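Local coordinates for uricase (Arthrobacter globiformis, PDB 2YZC), which catalyses the oxidation of uric acid by molecular oxygen to 5-hydroxyisourate, releasing hydrogen peroxide, on the route to allantoin, at residues 106-111 against 137-142; 111-116 against 130-135; 141-146 against 290-295; 148-153 against 186-191. All blocks are in the same frame, centred on the assembly; numbering follows the deposited sequence.

How the interactions relate
From the N terminus, strand 103-117 is the first to take part. It pairs with strand 131-140. The end of the pairing farther from the turn between the two strands, interaction 1, closes a larger loop round interaction 2. The two share Gln111 and form one antiparallel ladder. The chain then turns at Gly141 and Ser142 into strand 143-157. Its first residues meet the C-terminal 290-295 in interaction 3, which closes a loop of 143 residues. Interaction 4 lies within that loop and pairs strand 143-157 with strand 182-192. No contacts cross. Together they join four neighbouring strands of the sheet and lay the C-terminal 290-295 over the start of strand 143-157, beside interaction 1.

Interaction 1. Residues 106-111 against 137-142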
loop_
_atom_site.group_PDB
_atom_site.type_symbol
_atom_site.label_atom_id
_atom_site.label_comp_id
_atom_site.label_asym_id
_atom_site.label_seq_id
_atom_site.Cartn_x
_atom_site.Cartn_y
_atom_site.Cartn_z
ATOM N N GLY A 106 -26.305 -1.434 -15.433
ATOM C CA GLY A 106 -25.079 -0.907 -14.869
ATOM C C GLY A 106 -24.609 -1.704 -13.676
ATOM O O GLY A 106 -25.148 -2.768 -13.366
ATOM N N ARG A 107 -23.595 -1.179 -13.001
ATOM C CA ARG A 107 -23.032 -1.833 -11.834
ATOM C C ARG A 107 -22.706 -0.751 -10.807
ATOM O O ARG A 107 -21.946 0.175 -11.086
ATOM C CB ARG A 107 -21.758 -2.591 -12.227
ATOM C CG ARG A 107 -21.109 -3.382 -11.097
ATOM C CD ARG A 107 -19.775 -3.967 -11.546
ATOM N NE ARG A 107 -19.094 -4.703 -10.480
ATOM C CZ ARG A 107 -19.323 -5.978 -10.167
ATOM N NH1 ARG A 107 -20.222 -6.694 -10.838
ATOM N NH2 ARG A 107 -18.646 -6.543 -9.172
ATOM N N TRP A 108 -23.310 -0.855 -9.634
ATOM C CA TRP A 108 -23.072 0.110 -8.573
ATOM C C TRP A 108 -22.537 -0.674 -7.391
ATOM O O TRP A 108 -23.107 -1.694 -6.995
ATOM C CB TRP A 108 -24.372 0.836 -8.224
ATOM C CG TRP A 108 -24.856 1.668 -9.376
ATOM C CD1 TRP A 108 -24.522 2.969 -9.649
ATOM C CD2 TRP A 108 -25.654 1.222 -10.478
ATOM N NE1 TRP A 108 -25.060 3.355 -10.857
ATOM C CE2 TRP A 108 -25.759 2.301 -11.386
ATOM C CE3 TRP A 108 -26.289 0.011 -10.790
ATOM C CZ2 TRP A 108 -26.474 2.204 -12.586
ATOM C CZ3 TRP A 108 -26.997 -0.083 -11.984
ATOM C CH2 TRP A 108 -27.083 1.008 -12.865
ATOM N N ALA A 109 -21.426 -0.205 -6.837
ATOM C CA ALA A 109 -20.806 -0.902 -5.726
ATOM C C ALA A 109 -20.366 0.042 -4.628
ATOM O O ALA A 109 -20.214 1.251 -4.837
ATOM C CB ALA A 109 -19.617 -1.713 -6.228
ATOM N N ALA A 110 -20.159 -0.517 -3.444
ATOM C CA ALA A 110 -19.732 0.292 -2.322
ATOM C C ALA A 110 -19.062 -0.520 -1.242
ATOM O O ALA A 110 -19.339 -1.707 -1.059
ATOM C CB ALA A 110 -20.925 1.039 -1.725
ATOM N N GLN A 111 -18.142 0.140 -0.558
ATOM C CA GLN A 111 -17.456 -0.436 0.574
ATOM C C GLN A 111 -18.058 0.385 1.705
ATOM O O GLN A 111 -18.304 1.584 1.537
ATOM C CB GLN A 111 -15.949 -0.194 0.485
ATOM C CG GLN A 111 -15.238 -1.125 -0.485
ATOM C CD GLN A 111 -13.776 -0.768 -0.661
ATOM O OE1 GLN A 111 -12.935 -1.637 -0.900
ATOM N NE2 GLN A 111 -13.467 0.511 -0.556
ATOM N N LEU A 137 -24.404 -4.057 -6.829
ATOM C CA LEU A 137 -25.705 -4.188 -7.464
ATOM C C LEU A 137 -25.494 -4.138 -8.961
ATOM O O LEU A 137 -24.742 -3.301 -9.458
ATOM C CB LEU A 137 -26.638 -3.027 -7.067
ATOM C CG LEU A 137 -27.840 -2.819 -8.008
ATOM C CD1 LEU A 137 -28.848 -3.949 -7.832
ATOM C CD2 LEU A 137 -28.506 -1.473 -7.719
ATOM N N GLU A 138 -26.120 -5.059 -9.683
ATOM C CA GLU A 138 -26.044 -5.030 -11.131
ATOM C C GLU A 138 -27.471 -5.064 -11.639
ATOM O O GLU A 138 -28.280 -5.872 -11.187
ATOM C CB GLU A 138 -25.252 -6.214 -11.701
ATOM C CG GLU A 138 -23.747 -5.964 -11.780
ATOM C CD GLU A 138 -23.050 -6.799 -12.849
ATOM O OE1 GLU A 138 -21.806 -6.700 -12.965
ATOM O OE2 GLU A 138 -23.738 -7.549 -13.579
ATOM N N ILE A 139 -27.786 -4.157 -12.554
ATOM C CA ILE A 139 -29.116 -4.099 -13.138
ATOM C C ILE A 139 -29.004 -4.480 -14.603
ATOM O O ILE A 139 -28.122 -3.999 -15.320
ATOM C CB ILE A 139 -29.738 -2.683 -13.048
ATOM C CG1 ILE A 139 -30.048 -2.331 -11.591
ATOM C CG2 ILE A 139 -31.027 -2.629 -13.869
ATOM C CD1 ILE A 139 -30.595 -0.914 -11.405
ATOM N N SER A 140 -29.895 -5.363 -15.033
ATOM C CA SER A 140 -29.944 -5.813 -16.411
ATOM C C SER A 140 -31.431 -5.833 -16.727
ATOM O O SER A 140 -32.139 -6.764 -16.346
ATOM C CB SER A 140 -29.353 -7.217 -16.539
ATOM O OG SER A 140 -29.353 -7.647 -17.889
ATOM N N GLY A 141 -31.904 -4.793 -17.401
ATOM C CA GLY A 141 -33.317 -4.718 -17.716
ATOM C C GLY A 141 -34.065 -4.506 -16.416
ATOM O O GLY A 141 -33.765 -3.573 -15.670
ATOM N N SER A 142 -35.024 -5.375 -16.122
ATOM C CA SER A 142 -35.784 -5.242 -14.887
ATOM C C SER A 142 -35.176 -6.085 -13.767
ATOM O O SER A 142 -35.629 -6.031 -12.624
ATOM C CB SER A 142 -37.249 -5.638 -15.115
ATOM O OG SER A 142 -37.361 -6.954 -15.628
#
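Arg107 reaches across to Glu138 on one face of the strand pair. Its chain is extended from CG to NE, with CG anti to the backbone N (chi1 -177°). Arg107 CB and CG lie against Glu138 CG, Arg107 CG at 3.8 Å. Arg107 CD passes 3.7 Å from Glu138 OE1. At the tip, Arg107 NH1 donates to Glu138 OE1 in a salt bridge of 2.7 Å. The oxygen lies at the guanidinium edge, close to its plane, but is itself met from above the carboxylate plane. The two planes are nearly perpendicular, 83° apart. Arg49 also binds Glu138 OE1, and Arg107 NH1 gives a further bond to the carbonyl of Ile294, so both charged ends are shared. The backbones form an antiparallel ladder in the sheet of the tunnelling fold (T-fold), to which uricases belong and in which helices pack on one face of the sheet. Gly106 with Ile139 and Trp108 with Leu137 are hydrogen-bonded pairs, and Arg107 with Glu138 is the non-hydrogen-bonded pair between them. Leu137 N reaches Trp108 O at 2.7 Å. On the other face, Trp108 CZ3 meets Ile139 CD1 at 3.7 Å, and Trp108 CE3 approaches Leu137 CD2 at 4.1 Å. Helix 85-99 covers this face through Leu90 and Thr97.

Interaction 2. Residues 111-116 against 130-135; sequences QQFFWD and SEVRTA
Gln112 and Arg133 both set CG anti to the backbone N (chi1 -177° and 170°), and both continue in extended chains. They therefore run side by side in the same direction. Gln112 OE1 comes to 3.6 Å from Arg133 CD and sits over one face of the guanidinium, off toward its rim. The amide and guanidinium planes are 33° apart. This is contact without a hydrogen bond. Gln112 OE1 is bonded to Thr85, while the guanidinium forms salt bridges with Asp200 and Glu86. Phe114 lies across Arg133 at about a right angle, with Phe114 CZ 3.7 Å from Arg133 CB. The same ring has Phe114 CE1 3.8 Å from Glu131 OE2, an oxygen bonded to Tyr203. These residues belong to an antiparallel ladder in the T-fold sheet, between strands 103-117 and 131-140. Gln112 N gives a bond of 2.7 Å to Arg133 O, and Arg133 N returns one of 3.2 Å to Gln112 O. Beyond this pair the strands splay. A water bridges the strands there, accepting from Phe114 N at 2.9 Å and donating to Glu131 O at 2.7 Å. On the face away from Arg133, Val132 CG1 packs against Gln111 CB and lies 4.1 Å from Phe113 CE2. The chain turns a corner at Ser130, whose OG hydrogen-bonds Lys129 N of a second subunit.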
loop_
_atom_site.group_PDB
_atom_site.type_symbol
_atom_site.label_atom_id
_atom_site.label_comp_id
_atom_site.label_asym_id
_atom_site.label_seq_id
_atom_site.Cartn_x
_atom_site.Cartn_y
_atom_site.Cartn_z
ATOM N N GLN A 111 -18.142 0.140 -0.558
ATOM C CA GLN A 111 -17.456 -0.436 0.574
ATOM C C GLN A 111 -18.058 0.385 1.705
ATOM O O GLN A 111 -18.304 1.584 1.537
ATOM C CB GLN A 111 -15.949 -0.194 0.485
ATOM C CG GLN A 111 -15.238 -1.125 -0.485
ATOM C CD GLN A 111 -13.776 -0.768 -0.661
ATOM O OE1 GLN A 111 -12.935 -1.637 -0.900
ATOM N NE2 GLN A 111 -13.467 0.511 -0.556
ATOM N N GLN A 112 -18.338 -0.262 2.830
ATOM C CA GLN A 112 -18.901 0.426 3.986
ATOM C C GLN A 112 -17.887 0.291 5.103
ATOM O O GLN A 112 -17.427 -0.816 5.397
ATOM C CB GLN A 112 -20.222 -0.212 4.421
ATOM C CG GLN A 112 -20.899 0.510 5.588
ATOM C CD GLN A 112 -22.194 -0.155 6.015
ATOM O OE1 GLN A 112 -22.930 -0.682 5.190
ATOM N NE2 GLN A 112 -22.483 -0.120 7.313
ATOM N N PHE A 113 -17.538 1.420 5.714
ATOM C CA PHE A 113 -16.570 1.452 6.798
ATOM C C PHE A 113 -17.292 1.653 8.121
ATOM O O PHE A 113 -18.168 2.513 8.241
ATOM C CB PHE A 113 -15.563 2.576 6.554
ATOM C CG PHE A 113 -14.932 2.528 5.191
ATOM C CD1 PHE A 113 -15.187 3.523 4.256
ATOM C CD2 PHE A 113 -14.120 1.459 4.827
ATOM C CE1 PHE A 113 -14.643 3.454 2.970
ATOM C CE2 PHE A 113 -13.572 1.379 3.546
ATOM C CZ PHE A 113 -13.836 2.379 2.617
ATOM N N PHE A 114 -16.918 0.859 9.116
ATOM C CA PHE A 114 -17.562 0.934 10.417
ATOM C C PHE A 114 -16.903 1.875 11.412
ATOM O O PHE A 114 -15.679 2.034 11.427
ATOM C CB PHE A 114 -17.663 -0.465 11.027
ATOM C CG PHE A 114 -18.471 -1.424 10.195
ATOM C CD1 PHE A 114 -17.850 -2.426 9.460
ATOM C CD2 PHE A 114 -19.855 -1.299 10.121
ATOM C CE1 PHE A 114 -18.598 -3.293 8.657
ATOM C CE2 PHE A 114 -20.613 -2.157 9.322
ATOM C CZ PHE A 114 -19.982 -3.155 8.590
ATOM N N TRP A 115 -17.743 2.487 12.244
ATOM C CA TRP A 115 -17.307 3.412 13.275
ATOM C C TRP A 115 -17.964 3.043 14.604
ATOM O O TRP A 115 -19.107 2.578 14.638
ATOM C CB TRP A 115 -17.708 4.850 12.926
ATOM C CG TRP A 115 -16.972 5.449 11.762
ATOM C CD1 TRP A 115 -17.267 5.302 10.435
ATOM C CD2 TRP A 115 -15.817 6.293 11.826
ATOM N NE1 TRP A 115 -16.369 6.005 9.671
ATOM C CE2 TRP A 115 -15.468 6.624 10.496
ATOM C CE3 TRP A 115 -15.042 6.804 12.877
ATOM C CZ2 TRP A 115 -14.376 7.444 10.188
ATOM C CZ3 TRP A 115 -13.952 7.620 12.569
ATOM C CH2 TRP A 115 -13.631 7.930 11.235
ATOM N N ASP A 116 -17.231 3.250 15.690
ATOM C CA ASP A 116 -17.743 2.993 17.031
ATOM C C ASP A 116 -17.715 4.324 17.769
ATOM O O ASP A 116 -16.860 5.163 17.497
ATOM C CB ASP A 116 -16.853 1.997 17.780
ATOM C CG ASP A 116 -16.789 0.647 17.099
ATOM O OD1 ASP A 116 -17.856 0.123 16.715
ATOM O OD2 ASP A 116 -15.673 0.107 16.959
ATOM N N SER A 130 -11.327 -3.512 11.595
ATOM C CA SER A 130 -11.184 -4.965 11.556
ATOM C C SER A 130 -11.877 -5.701 10.418
ATOM O O SER A 130 -11.630 -6.884 10.208
ATOM C CB SER A 130 -11.602 -5.545 12.903
ATOM O OG SER A 130 -10.792 -4.967 13.915
ATOM N N GLU A 131 -12.735 -5.001 9.686
ATOM C CA GLU A 131 -13.426 -5.592 8.551
ATOM C C GLU A 131 -14.052 -4.486 7.718
ATOM O O GLU A 131 -14.288 -3.388 8.212
ATOM C CB GLU A 131 -14.526 -6.548 9.015
ATOM C CG GLU A 131 -15.706 -5.846 9.660
ATOM C CD GLU A 131 -16.656 -6.807 10.339
ATOM O OE1 GLU A 131 -16.206 -7.541 11.249
ATOM O OE2 GLU A 131 -17.849 -6.826 9.964
ATOM N N VAL A 132 -14.310 -4.792 6.453
ATOM C CA VAL A 132 -14.938 -3.860 5.537
ATOM C C VAL A 132 -16.092 -4.615 4.894
ATOM O O VAL A 132 -15.934 -5.764 4.467
ATOM C CB VAL A 132 -13.969 -3.390 4.436
ATOM C CG1 VAL A 132 -14.715 -2.536 3.420
ATOM C CG2 VAL A 132 -12.826 -2.574 5.057
ATOM N N ARG A 133 -17.252 -3.970 4.850
ATOM C CA ARG A 133 -18.445 -4.562 4.262
ATOM C C ARG A 133 -18.585 -4.073 2.824
ATOM O O ARG A 133 -18.313 -2.905 2.529
ATOM C CB ARG A 133 -19.667 -4.168 5.094
ATOM C CG ARG A 133 -21.020 -4.518 4.483
ATOM C CD ARG A 133 -22.129 -4.190 5.473
ATOM N NE ARG A 133 -23.457 -4.311 4.881
ATOM C CZ ARG A 133 -24.590 -4.075 5.536
ATOM N NH1 ARG A 133 -24.558 -3.710 6.813
ATOM N NH2 ARG A 133 -25.755 -4.183 4.909
ATOM N N THR A 134 -19.006 -4.966 1.932
ATOM C CA THR A 134 -19.160 -4.605 0.534
ATOM C C THR A 134 -20.544 -4.948 -0.000
ATOM O O THR A 134 -21.240 -5.808 0.537
ATOM C CB THR A 134 -18.120 -5.331 -0.351
ATOM O OG1 THR A 134 -18.385 -6.741 -0.347
ATOM C CG2 THR A 134 -16.711 -5.090 0.170
ATOM N N ALA A 135 -20.933 -4.259 -1.066
ATOM C CA ALA A 135 -22.214 -4.501 -1.715
ATOM C C ALA A 135 -22.044 -4.149 -3.184
ATOM O O ALA A 135 -21.398 -3.158 -3.528
ATOM C CB ALA A 135 -23.316 -3.644 -1.082
HETATM O O HOH W 1 -14.559 -0.720 8.707
#

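Interaction 3. Residues 141-146 against 290-295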
loop_
_atom_site.group_PDB
_atom_site.type_symbol
_atom_site.label_atom_id
_atom_site.label_comp_id
_atom_site.label_asym_id
_atom_site.label_seq_id
_atom_site.Cartn_x
_atom_site.Cartn_y
_atom_site.Cartn_z
ATOM N N GLY A 141 -31.904 -4.793 -17.401
ATOM C CA GLY A 141 -33.317 -4.718 -17.716
ATOM C C GLY A 141 -34.065 -4.506 -16.416
ATOM O O GLY A 141 -33.765 -3.573 -15.670
ATOM N N SER A 142 -35.024 -5.375 -16.122
ATOM C CA SER A 142 -35.784 -5.242 -14.887
ATOM C C SER A 142 -35.176 -6.085 -13.767
ATOM O O SER A 142 -35.629 -6.031 -12.624
ATOM C CB SER A 142 -37.249 -5.638 -15.115
ATOM O OG SER A 142 -37.361 -6.954 -15.628
ATOM N N GLU A 143 -34.138 -6.854 -14.092
ATOM C CA GLU A 143 -33.500 -7.698 -13.089
ATOM C C GLU A 143 -32.518 -6.915 -12.227
ATOM O O GLU A 143 -31.663 -6.191 -12.741
ATOM C CB GLU A 143 -32.753 -8.865 -13.744
ATOM C CG GLU A 143 -32.408 -9.975 -12.755
ATOM C CD GLU A 143 -31.362 -10.954 -13.275
ATOM O OE1 GLU A 143 -31.440 -11.361 -14.455
ATOM O OE2 GLU A 143 -30.466 -11.328 -12.488
ATOM N N GLN A 144 -32.655 -7.069 -10.916
ATOM C CA GLN A 144 -31.782 -6.417 -9.950
ATOM C C GLN A 144 -31.084 -7.513 -9.143
ATOM O O GLN A 144 -31.738 -8.262 -8.415
ATOM C CB GLN A 144 -32.608 -5.530 -9.026
ATOM C CG GLN A 144 -33.188 -4.312 -9.722
ATOM C CD GLN A 144 -34.427 -3.784 -9.035
ATOM O OE1 GLN A 144 -34.610 -3.967 -7.833
ATOM N NE2 GLN A 144 -35.281 -3.108 -9.795
ATOM N N ALA A 145 -29.764 -7.613 -9.286
ATOM C CA ALA A 145 -28.988 -8.632 -8.578
ATOM C C ALA A 145 -28.049 -7.967 -7.586
ATOM O O ALA A 145 -27.337 -7.024 -7.939
ATOM C CB ALA A 145 -28.189 -9.457 -9.568
ATOM N N ILE A 146 -28.049 -8.470 -6.352
ATOM C CA ILE A 146 -27.207 -7.928 -5.293
ATOM C C ILE A 146 -26.292 -8.965 -4.649
ATOM O O ILE A 146 -26.725 -10.071 -4.292
ATOM C CB ILE A 146 -28.061 -7.306 -4.169
ATOM C CG1 ILE A 146 -28.898 -6.157 -4.727
ATOM C CG2 ILE A 146 -27.165 -6.820 -3.041
ATOM C CD1 ILE A 146 -29.878 -5.581 -3.723
ATOM N N ALA A 290 -26.047 -21.322 -12.276
ATOM C CA ALA A 290 -24.648 -21.722 -12.324
ATOM C C ALA A 290 -23.639 -20.580 -12.426
ATOM O O ALA A 290 -22.674 -20.532 -11.665
ATOM C CB ALA A 290 -24.437 -22.697 -13.485
ATOM N N ASP A 291 -23.852 -19.666 -13.367
ATOM C CA ASP A 291 -22.915 -18.566 -13.552
ATOM C C ASP A 291 -23.575 -17.208 -13.736
ATOM O O ASP A 291 -23.568 -16.647 -14.836
ATOM C CB ASP A 291 -22.009 -18.866 -14.740
ATOM N N HIS A 292 -24.132 -16.667 -12.659
ATOM C CA HIS A 292 -24.779 -15.367 -12.744
ATOM C C HIS A 292 -23.762 -14.355 -13.261
ATOM O O HIS A 292 -22.625 -14.315 -12.792
ATOM C CB HIS A 292 -25.296 -14.924 -11.377
ATOM C CG HIS A 292 -26.232 -13.762 -11.449
ATOM N ND1 HIS A 292 -27.583 -13.877 -11.195
ATOM C CD2 HIS A 292 -26.025 -12.473 -11.809
ATOM C CE1 HIS A 292 -28.166 -12.709 -11.398
ATOM N NE2 HIS A 292 -27.243 -11.841 -11.772
ATOM N N PRO A 293 -24.159 -13.528 -14.243
ATOM C CA PRO A 293 -23.301 -12.504 -14.848
ATOM C C PRO A 293 -22.665 -11.508 -13.877
ATOM O O PRO A 293 -21.614 -10.943 -14.172
ATOM C CB PRO A 293 -24.240 -11.813 -15.835
ATOM C CG PRO A 293 -25.146 -12.917 -16.253
ATOM C CD PRO A 293 -25.456 -13.590 -14.938
ATOM N N ILE A 294 -23.290 -11.295 -12.724
ATOM C CA ILE A 294 -22.756 -10.347 -11.750
ATOM C C ILE A 294 -21.350 -10.722 -11.278
ATOM O O ILE A 294 -20.575 -9.860 -10.858
ATOM C CB ILE A 294 -23.696 -10.219 -10.520
ATOM C CG1 ILE A 294 -23.304 -8.999 -9.681
ATOM C CG2 ILE A 294 -23.624 -11.483 -9.666
ATOM C CD1 ILE A 294 -24.366 -8.590 -8.678
ATOM N N TRP A 295 -21.014 -12.004 -11.355
ATOM C CA TRP A 295 -19.700 -12.459 -10.919
ATOM C C TRP A 295 -18.579 -12.080 -11.879
ATOM O O TRP A 295 -17.412 -12.047 -11.493
ATOM C CB TRP A 295 -19.710 -13.975 -10.706
ATOM C CG TRP A 295 -20.597 -14.404 -9.575
ATOM C CD1 TRP A 295 -21.708 -15.193 -9.655
ATOM C CD2 TRP A 295 -20.445 -14.064 -8.192
ATOM N NE1 TRP A 295 -22.256 -15.368 -8.408
ATOM C CE2 TRP A 295 -21.500 -14.686 -7.490
ATOM C CE3 TRP A 295 -19.515 -13.293 -7.476
ATOM C CZ2 TRP A 295 -21.654 -14.565 -6.106
ATOM C CZ3 TRP A 295 -19.668 -13.171 -6.095
ATOM C CH2 TRP A 295 -20.731 -13.806 -5.425
#
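Ala145 and Ile294 make the apolar part of this contact. Ala145 CB is 4.0 Å from Ile294 CD1. Ile294 CD1 also lies 3.4 Å from Ala145 O, so the tip of the isoleucine rests on the peptide as well as on the side chain. CG1 of Ile294 stands anti to its backbone N (chi1 -167°), and the chain extends on through CD1 to the strand. Ala145 CB also touches the imidazole, 3.4 Å from His292 NE2. The side chains of His292 and Ile294 thus both meet at Ala145.

The polar part is less certain. Glu143 points toward the 290-295 segment, and its carboxylate comes up to His292. Glu143 OE2 lies 3.3 Å from His292 NE2, but the angle is poor and this is not a hydrogen bond. The detailed fit of this pair is doubtful. Glu143 OE2 also has a long, weak ion pair with Arg289.

There is no backbone hydrogen bond between the two segments, so this is not strand pairing. Within 290-295, Trp295 N bonds His292 O at 3.2 Å in the short 3-10 turn.

The C-terminal tail thus lies over one face of the sheet at the start of strand 143-157. Ala145 pairs with Glu138 of strand 131-140, and Ile146 with Tyr192 of strand 182-192. Gln144 and Ile146 turn instead to helix 85-99, on the other face. Ile294 touches Glu138 and Val147, and Trp295 packs on Arg189 and Arg191.

Interaction 4. Residues 148-153 against 186-191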
loop_
_atom_site.group_PDB
_atom_site.type_symbol
_atom_site.label_atom_id
_atom_site.label_comp_id
_atom_site.label_asym_id
_atom_site.label_seq_id
_atom_site.Cartn_x
_atom_site.Cartn_y
_atom_site.Cartn_z
ATOM N N ALA A 148 -23.547 -9.148 -1.499
ATOM C CA ALA A 148 -22.987 -8.482 -0.328
ATOM C C ALA A 148 -21.746 -9.266 0.066
ATOM O O ALA A 148 -21.585 -10.413 -0.335
ATOM C CB ALA A 148 -23.998 -8.475 0.825
ATOM N N GLY A 149 -20.858 -8.655 0.838
ATOM C CA GLY A 149 -19.668 -9.380 1.223
ATOM C C GLY A 149 -18.916 -8.766 2.378
ATOM O O GLY A 149 -19.296 -7.727 2.920
ATOM N N ILE A 150 -17.839 -9.435 2.759
ATOM C CA ILE A 150 -16.998 -8.967 3.841
ATOM C C ILE A 150 -15.561 -9.215 3.413
ATOM O O ILE A 150 -15.275 -10.169 2.687
ATOM C CB ILE A 150 -17.301 -9.729 5.151
ATOM C CG1 ILE A 150 -16.485 -9.138 6.305
ATOM C CG2 ILE A 150 -16.986 -11.206 4.979
ATOM C CD1 ILE A 150 -16.879 -9.683 7.665
ATOM N N GLU A 151 -14.660 -8.341 3.835
ATOM C CA GLU A 151 -13.260 -8.506 3.494
ATOM C C GLU A 151 -12.398 -7.886 4.579
ATOM O O GLU A 151 -12.899 -7.154 5.434
ATOM C CB GLU A 151 -12.959 -7.862 2.134
ATOM C CG GLU A 151 -13.201 -6.364 2.060
ATOM C CD GLU A 151 -13.180 -5.846 0.628
ATOM O OE1 GLU A 151 -13.067 -4.615 0.430
ATOM O OE2 GLU A 151 -13.286 -6.672 -0.302
ATOM N N GLY A 152 -11.112 -8.222 4.561
ATOM C CA GLY A 152 -10.186 -7.672 5.535
ATOM C C GLY A 152 -10.349 -8.178 6.953
ATOM O O GLY A 152 -9.798 -7.594 7.886
ATOM N N LEU A 153 -11.103 -9.258 7.126
ATOM C CA LEU A 153 -11.319 -9.833 8.448
ATOM C C LEU A 153 -10.349 -10.993 8.672
ATOM O O LEU A 153 -10.595 -12.118 8.236
ATOM C CB LEU A 153 -12.761 -10.321 8.580
ATOM C CG LEU A 153 -13.135 -11.023 9.887
ATOM C CD1 LEU A 153 -12.786 -10.155 11.084
ATOM C CD2 LEU A 153 -14.622 -11.338 9.865
ATOM N N VAL A 186 -10.610 -13.518 5.879
ATOM C CA VAL A 186 -11.908 -13.890 5.355
ATOM C C VAL A 186 -12.402 -12.905 4.307
ATOM O O VAL A 186 -12.590 -11.720 4.588
ATOM C CB VAL A 186 -12.966 -13.990 6.468
ATOM C CG1 VAL A 186 -14.300 -14.431 5.870
ATOM C CG2 VAL A 186 -12.510 -14.977 7.536
ATOM N N SER A 187 -12.575 -13.411 3.091
ATOM C CA SER A 187 -13.094 -12.639 1.970
ATOM C C SER A 187 -14.239 -13.500 1.475
ATOM O O SER A 187 -14.014 -14.594 0.956
ATOM C CB SER A 187 -12.057 -12.495 0.850
ATOM O OG SER A 187 -11.117 -11.477 1.134
ATOM N N ALA A 188 -15.463 -13.031 1.669
ATOM C CA ALA A 188 -16.622 -13.799 1.240
ATOM C C ALA A 188 -17.630 -12.892 0.567
ATOM O O ALA A 188 -17.775 -11.730 0.933
ATOM C CB ALA A 188 -17.262 -14.487 2.435
ATOM N N ARG A 189 -18.320 -13.433 -0.428
ATOM C CA ARG A 189 -19.338 -12.684 -1.141
ATOM C C ARG A 189 -20.508 -13.621 -1.409
ATOM O O ARG A 189 -20.319 -14.756 -1.854
ATOM C CB ARG A 189 -18.757 -12.124 -2.439
ATOM C CG ARG A 189 -17.941 -10.862 -2.196
ATOM C CD ARG A 189 -17.043 -10.511 -3.357
ATOM N NE ARG A 189 -16.373 -9.228 -3.149
ATOM C CZ ARG A 189 -15.649 -8.912 -2.077
ATOM N NH1 ARG A 189 -15.488 -9.785 -1.089
ATOM N NH2 ARG A 189 -15.077 -7.717 -1.996
ATOM N N TRP A 190 -21.709 -13.150 -1.099
ATOM C CA TRP A 190 -22.906 -13.957 -1.292
ATOM C C TRP A 190 -23.960 -13.218 -2.115
ATOM O O TRP A 190 -24.157 -12.002 -1.976
ATOM C CB TRP A 190 -23.455 -14.398 0.078
ATOM C CG TRP A 190 -23.717 -13.278 1.050
ATOM C CD1 TRP A 190 -24.906 -12.641 1.262
ATOM C CD2 TRP A 190 -22.777 -12.680 1.958
ATOM N NE1 TRP A 190 -24.769 -11.691 2.245
ATOM C CE2 TRP A 190 -23.474 -11.692 2.689
ATOM C CE3 TRP A 190 -21.417 -12.884 2.224
ATOM C CZ2 TRP A 190 -22.857 -10.908 3.674
ATOM C CZ3 TRP A 190 -20.801 -12.101 3.206
ATOM C CH2 TRP A 190 -21.525 -11.127 3.917
ATOM N N ARG A 191 -24.619 -13.962 -2.996
ATOM C CA ARG A 191 -25.633 -13.398 -3.874
ATOM C C ARG A 191 -27.045 -13.673 -3.371
ATOM O O ARG A 191 -27.403 -14.817 -3.099
ATOM C CB ARG A 191 -25.478 -13.972 -5.283
ATOM C CG ARG A 191 -26.513 -13.454 -6.284
ATOM C CD ARG A 191 -26.202 -13.935 -7.697
ATOM N NE ARG A 191 -26.410 -15.371 -7.869
ATOM C CZ ARG A 191 -27.608 -15.944 -7.974
ATOM N NH1 ARG A 191 -28.709 -15.205 -7.922
ATOM N NH2 ARG A 191 -27.709 -17.256 -8.140
HETATM O O HOH W 2 -9.833 -10.027 2.903
#
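Trp190 packs tightly on the backbone at Ala148 and Gly149. The indole lies flat over the neighbouring strand. One face takes Ala148 O, 3.4 Å from Trp190 CD2. Gly149 CA makes a CH-pi contact, 3.9 Å from the centroid of the Trp190 six-membered ring. Trp190 CG sits between the backbone N and the carbonyl carbon (chi1 55°), which swings the ring across the strand. Gly149 CA comes to 3.0 Å from Ala188 O. Ala148 CB meets Trp190 NE1 at 3.6 Å, while that nitrogen bonds Tyr192. Ile150, Leu153, Val186 and Ala188 continue this buried face, with Leu153 CB 4.2 Å from Val186 CB. Paired backbone bonds link Ala148 with Trp190 and Ile150 with Ala188.

The side of Glu151, Gly152, Ser187 and Arg189 is looser and partly exposed. Here a beta bulge between Ile150 and Leu153 shifts the register by one residue. Val186 N still bonds Leu153 O at 2.7 Å, but Val186 O is buried without a partner. Gly152, at positive phi, gives its N-H to a water, which also bonds Ser187 OG. Lys129 of a second subunit hydrogen-bonds Gly152 O. Arg189 NH2 forms a salt bridge with Glu151 OE2 at 2.7 Å. The oxygen lies near the guanidinium plane, and the nitrogen stands above the carboxylate plane.

The pair lies in the middle of the antiparallel sheet. Strand 131-140 flanks it through Val132 and Thr134, and strand 240-254 through Lys244 and Ser246. Helix 199-216 covers the face of Ile150, Ala188 and Trp190.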